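PDB 1X91: pectinesterase inhibitor 1, which inhibits plant pectin methylesterases, including those of flowers, siliques and leaves, and exists as monomer and homodimer. Local coordinates for residues Lys69-Ser74 / Lys120-Val125; Arg73-Glu78 / Asp113-Asp118. The protein carries 1 engineered substitution. All blocks are in the same frame, centred on the assembly; numbering follows the deposited sequence.

Contact 1 of 2, residues Lys69-Ser74 / Lys120-Val125; sequences KLAYRS and KRLRSV
Near one end of the four-helix bundle, the link between helix 98-119 and helix 127-149 rests Leu122 and Val125 against Ala71 and Tyr72 of helix 66-94. One methyl of Leu122, CD1, meets both helix residues. It packs on Ala71 CB at 4.0 Å and also lies close to the outer end of the Tyr72 ring, 4.1 Å from CZ, approaching it obliquely. Leu122 CG stands anti to the carbonyl carbon (chi1 -58°) and the chain then runs on extended, which carries CD1 toward the helix.

Val125 comes to the same ring from its edge, near the ring plane, with CG2 3.5 Å from Tyr72 OH. That methyl lies anti to the valine's backbone N, and it reaches the phenol oxygen more closely than the ring carbons, CE1 being 4.4 Å from CG2. The hydroxyl itself is well occupied. It takes a hydrogen bond from the backbone N of Asp126, just past the segment, and pairs with a water 2.7 Å from OH. The same water donates to the Ser124 carbonyl oxygen at 2.8 Å, so the tyrosine is tied to the backbone of the link both directly and through solvent.

Behind this contact the bundle closes in. The Tyr72 ring is buried against Leu56, Ile59 and Ile60 of helix 34-62 and against Val119 of helix 98-119, which Val125 also touches. Leu122 leans further on Arg67 and Ser68, so the link lies along the first turns of helix 66-94.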
loop_
_atom_site.group_PDB
_atom_site.type_symbol
_atom_site.label_atom_id
_atom_site.label_comp_id
_atom_site.label_asym_id
_atom_site.label_seq_id
_atom_site.Cartn_x
_atom_site.Cartn_y
_atom_site.Cartn_z
ATOM N N LYS A 69 -14.006 0.688 17.880
ATOM C CA LYS A 69 -13.709 2.111 17.744
ATOM C C LYS A 69 -12.216 2.382 17.958
ATOM O O LYS A 69 -11.624 3.161 17.213
ATOM C CB LYS A 69 -14.588 2.966 18.682
ATOM C CG LYS A 69 -14.473 4.454 18.401
ATOM C CD LYS A 69 -15.426 5.326 19.240
ATOM N N LEU A 70 -11.611 1.725 18.930
ATOM C CA LEU A 70 -10.207 1.969 19.232
ATOM C C LEU A 70 -9.399 1.405 18.081
ATOM O O LEU A 70 -8.439 2.047 17.608
ATOM C CB LEU A 70 -9.772 1.326 20.542
ATOM C CG LEU A 70 -8.339 1.698 20.946
ATOM N N ALA A 71 -9.781 0.239 17.598
ATOM C CA ALA A 71 -9.053 -0.393 16.490
ATOM C C ALA A 71 -9.105 0.437 15.223
ATOM O O ALA A 71 -8.078 0.643 14.564
ATOM C CB ALA A 71 -9.568 -1.797 16.203
ATOM N N TYR A 72 -10.282 0.876 14.836
ATOM C CA TYR A 72 -10.444 1.656 13.616
ATOM C C TYR A 72 -9.796 3.036 13.747
ATOM O O TYR A 72 -9.294 3.564 12.754
ATOM C CB TYR A 72 -11.919 1.740 13.181
ATOM C CG TYR A 72 -12.513 0.395 12.790
ATOM C CD1 TYR A 72 -11.820 -0.538 12.031
ATOM C CD2 TYR A 72 -13.797 0.032 13.215
ATOM C CE1 TYR A 72 -12.367 -1.737 11.699
ATOM C CE2 TYR A 72 -14.331 -1.166 12.885
ATOM C CZ TYR A 72 -13.650 -2.072 12.151
ATOM O OH TYR A 72 -14.221 -3.277 11.829
ATOM N N ARG A 73 -9.805 3.613 14.938
ATOM C CA ARG A 73 -9.123 4.879 15.192
ATOM C C ARG A 73 -7.608 4.733 15.076
ATOM O O ARG A 73 -6.948 5.628 14.532
ATOM C CB ARG A 73 -9.472 5.457 16.561
ATOM C CG ARG A 73 -10.743 6.260 16.592
ATOM C CD ARG A 73 -11.062 6.777 17.991
ATOM N NE ARG A 73 -12.301 7.554 18.015
ATOM N N SER A 74 -7.073 3.602 15.548
ATOM C CA SER A 74 -5.667 3.273 15.355
ATOM C C SER A 74 -5.386 3.144 13.844
ATOM O O SER A 74 -4.319 3.617 13.328
ATOM C CB SER A 74 -5.326 1.979 16.076
ATOM O OG SER A 74 -4.032 1.505 15.719
ATOM N N LYS A 120 -7.311 -7.511 14.242
ATOM C CA LYS A 120 -7.246 -8.974 14.253
ATOM C C LYS A 120 -8.009 -9.623 15.368
ATOM O O LYS A 120 -8.470 -10.741 15.206
ATOM C CB LYS A 120 -5.791 -9.450 14.364
ATOM C CG LYS A 120 -5.197 -9.327 15.781
ATOM N N ARG A 121 -8.075 -8.951 16.514
ATOM C CA ARG A 121 -8.689 -9.493 17.706
ATOM C C ARG A 121 -10.157 -9.176 17.733
ATOM O O ARG A 121 -10.839 -9.539 18.711
ATOM C CG ARG A 121 -6.559 -9.539 19.257
ATOM N N LEU A 122 -10.653 -8.488 16.691
ATOM C CA LEU A 122 -12.077 -8.219 16.606
ATOM C C LEU A 122 -12.877 -9.476 16.213
ATOM O O LEU A 122 -12.556 -10.215 15.304
ATOM C CB LEU A 122 -12.367 -7.048 15.657
ATOM C CG LEU A 122 -11.710 -5.697 15.991
ATOM C CD1 LEU A 122 -12.025 -4.687 14.914
ATOM C CD2 LEU A 122 -12.114 -5.144 17.317
ATOM N N ARG A 123 -13.973 -9.693 16.919
ATOM C CA ARG A 123 -14.851 -10.795 16.600
ATOM C C ARG A 123 -15.475 -10.719 15.197
ATOM O O ARG A 123 -15.622 -11.730 14.508
ATOM C CB ARG A 123 -15.948 -10.867 17.639
ATOM C CG ARG A 123 -16.788 -12.125 17.571
ATOM C CD ARG A 123 -15.984 -13.417 17.650
ATOM N NE ARG A 123 -16.869 -14.586 17.808
ATOM C CZ ARG A 123 -16.470 -15.848 17.841
ATOM N NH1 ARG A 123 -15.191 -16.195 17.780
ATOM N NH2 ARG A 123 -17.376 -16.792 17.954
ATOM N N SER A 124 -15.874 -9.513 14.821
ATOM C CA SER A 124 -16.467 -9.217 13.524
ATOM C C SER A 124 -15.838 -7.926 13.059
ATOM O O SER A 124 -15.692 -6.981 13.806
ATOM C CB SER A 124 -18.003 -9.108 13.577
ATOM O OG SER A 124 -18.584 -9.452 12.310
ATOM N N VAL A 125 -15.422 -7.921 11.804
ATOM C CA VAL A 125 -14.637 -6.833 11.275
ATOM C C VAL A 125 -15.181 -6.387 9.927
ATOM O O VAL A 125 -15.878 -7.148 9.239
ATOM C CB VAL A 125 -13.173 -7.262 11.119
ATOM C CG1 VAL A 125 -13.052 -8.369 10.088
ATOM C CG2 VAL A 125 -12.316 -6.049 10.798
HETATM O O HOH W 1 -15.666 -4.167 13.960
#

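Contact 2 of 2, residues Arg73-Glu78 / Asp113-Asp118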
loop_
_atom_site.group_PDB
_atom_site.type_symbol
_atom_site.label_atom_id
_atom_site.label_comp_id
_atom_site.label_asym_id
_atom_site.label_seq_id
_atom_site.Cartn_x
_atom_site.Cartn_y
_atom_site.Cartn_z
ATOM N N ARG A 73 -9.805 3.613 14.938
ATOM C CA ARG A 73 -9.123 4.879 15.192
ATOM C C ARG A 73 -7.608 4.733 15.076
ATOM O O ARG A 73 -6.948 5.628 14.532
ATOM C CB ARG A 73 -9.472 5.457 16.561
ATOM C CG ARG A 73 -10.743 6.260 16.592
ATOM C CD ARG A 73 -11.062 6.777 17.991
ATOM N NE ARG A 73 -12.301 7.554 18.015
ATOM N N SER A 74 -7.073 3.602 15.548
ATOM C CA SER A 74 -5.667 3.273 15.355
ATOM C C SER A 74 -5.386 3.144 13.844
ATOM O O SER A 74 -4.319 3.617 13.328
ATOM C CB SER A 74 -5.326 1.979 16.076
ATOM O OG SER A 74 -4.032 1.505 15.719
ATOM N N CYS A 75 -6.301 2.514 13.127
ATOM C CA CYS A 75 -6.179 2.380 11.679
ATOM C C CYS A 75 -6.160 3.771 11.024
ATOM O O CYS A 75 -5.374 4.019 10.113
ATOM C CB CYS A 75 -7.288 1.498 11.082
ATOM S SG CYS A 75 -7.098 -0.266 11.383
ATOM N N VAL A 76 -6.971 4.703 11.514
ATOM C CA VAL A 76 -6.999 6.042 10.923
ATOM C C VAL A 76 -5.640 6.727 11.100
ATOM O O VAL A 76 -5.133 7.321 10.161
ATOM C CB VAL A 76 -8.122 6.924 11.529
ATOM C CG1 VAL A 76 -7.918 8.405 11.209
ATOM C CG2 VAL A 76 -9.481 6.466 11.050
ATOM N N ASP A 77 -5.067 6.603 12.285
ATOM C CA ASP A 77 -3.767 7.196 12.565
ATOM C C ASP A 77 -2.730 6.567 11.645
ATOM O O ASP A 77 -1.891 7.288 11.096
ATOM C CB ASP A 77 -3.396 7.017 14.019
ATOM C CG ASP A 77 -4.314 7.771 14.964
ATOM O OD1 ASP A 77 -5.047 8.676 14.539
ATOM O OD2 ASP A 77 -4.350 7.502 16.161
ATOM N N GLU A 78 -2.762 5.252 11.482
ATOM C CA GLU A 78 -1.782 4.560 10.634
ATOM C C GLU A 78 -1.932 4.985 9.184
ATOM O O GLU A 78 -0.926 5.156 8.476
ATOM C CB GLU A 78 -1.906 3.044 10.759
ATOM C CG GLU A 78 -1.542 2.528 12.154
ATOM C CD GLU A 78 -0.088 2.769 12.522
ATOM O OE1 GLU A 78 0.765 2.749 11.638
ATOM O OE2 GLU A 78 0.199 3.057 13.702
ATOM N N ASP A 113 0.041 -2.967 7.725
ATOM C CA ASP A 113 0.241 -4.210 8.484
ATOM C C ASP A 113 -0.246 -3.991 9.912
ATOM O O ASP A 113 -0.864 -4.906 10.518
ATOM C CB ASP A 113 1.727 -4.587 8.489
ATOM C CG ASP A 113 1.999 -6.085 8.246
ATOM O OD1 ASP A 113 1.059 -6.910 8.172
ATOM O OD2 ASP A 113 3.189 -6.492 8.087
ATOM N N THR A 114 0.001 -2.810 10.433
ATOM C CA THR A 114 -0.374 -2.464 11.811
ATOM C C THR A 114 -1.887 -2.370 11.912
ATOM O O THR A 114 -2.459 -2.906 12.850
ATOM C CB THR A 114 0.233 -1.159 12.243
ATOM O OG1 THR A 114 1.661 -1.266 12.344
ATOM C CG2 THR A 114 -0.271 -0.747 13.663
ATOM N N CYS A 115 -2.531 -1.741 10.929
ATOM C CA CYS A 115 -3.991 -1.767 10.858
ATOM C C CYS A 115 -4.522 -3.194 10.894
ATOM O O CYS A 115 -5.415 -3.517 11.695
ATOM C CB CYS A 115 -4.506 -1.001 9.637
ATOM S SG CYS A 115 -6.355 -1.049 9.551
ATOM N N LEU A 116 -3.946 -4.089 10.094
ATOM C CA LEU A 116 -4.383 -5.481 10.081
ATOM C C LEU A 116 -4.232 -6.111 11.467
ATOM O O LEU A 116 -5.124 -6.816 11.954
ATOM C CB LEU A 116 -3.565 -6.270 9.091
ATOM C CG LEU A 116 -4.004 -6.079 7.672
ATOM C CD1 LEU A 116 -2.956 -6.647 6.735
ATOM C CD2 LEU A 116 -5.401 -6.720 7.482
ATOM N N ASP A 117 -3.113 -5.845 12.130
ATOM C CA ASP A 117 -2.900 -6.336 13.501
ATOM C C ASP A 117 -3.834 -5.663 14.555
ATOM O O ASP A 117 -4.202 -6.283 15.558
ATOM C CB ASP A 117 -1.426 -6.155 13.898
ATOM C CG ASP A 117 -0.478 -7.103 13.143
ATOM O OD1 ASP A 117 -0.940 -8.095 12.538
ATOM O OD2 ASP A 117 0.761 -6.924 13.110
ATOM N N ASP A 118 -4.233 -4.415 14.328
ATOM C CA ASP A 118 -5.097 -3.696 15.257
ATOM C C ASP A 118 -6.524 -4.252 15.203
ATOM O O ASP A 118 -7.257 -4.097 16.207
ATOM C CB ASP A 118 -5.207 -2.210 14.906
ATOM C CG ASP A 118 -3.971 -1.378 15.263
ATOM O OD1 ASP A 118 -3.271 -1.667 16.245
ATOM O OD2 ASP A 118 -3.709 -0.323 14.642
#
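Cys75 sets its SG anti to the carbonyl carbon (chi1 -74°), whereas Cys115 throws its SG anti to the backbone N; starting from different rotamers on facing helices, the two sulfurs meet in a disulfide. The SG-SG bond is 2.1 Å long, and its chi3 of 91° is close to the relaxed right angle, so the link shows no sign of twist strain. It joins backbones that lie close here, with Cys75 CA 4.8 Å from Cys115 CA. The axes of segments 73-78 and 113-118 approach to 8.9 Å and run antiparallel at 177°.

Beside the disulfide, Glu78 bends at chi2 and lays the carbon part of its chain across Thr114 at about a right angle. The threonine methyl does the touching: its CG2 is 3.7 Å from Glu78 CD and 3.8 Å from Glu78 CG. Thr114 OG1 instead bonds to the carbonyl oxygen of Asp110, one turn back on its own helix. An alanine in place of Glu78 would lack CG and CD with its carboxylate oxygens and would probably leave the Thr114 methyl uncovered on this side.

Asp118 faces Ser74, but their oxygens are modelled too close for the details of that pairing to be trusted. The Glu78 and Asp118 carboxylates lie near each other without touching, and any mutual effect on their charge stays uncertain because Asp118 OD2 is doubtfully placed.

Inward, Cys75 packs on Leu56 of helix 34-62, and Cys115 on Val129 and Ser133 of helix 127-149. A disulfide between the second and third helices of an antiparallel four-helix bundle is characteristic of the invertase and pectin methylesterase inhibitor fold.

Overall arrangement
Contacts 1 and 2 follow one another along helix 66-94, sharing Arg73 and Ser74, with centres about 9 Å apart. They touch directly where Ala71 CB packs 3.3 Å from Asp118 O. Both are partly buried, but contact 1 lies farther out, its centre about 19 Å from the chain centre against about 13 Å. Their partners differ accordingly: contact 1 holds the irregular link after helix 98-119 through methyls, a phenol and a bridging water, while contact 2 joins that helix itself, covalently at the buried cysteines and, on its more open side, by the Glu78 chain lying on the Thr114 methyl. Helix 34-62 backs both, under Tyr72 in one and Cys75 in the other.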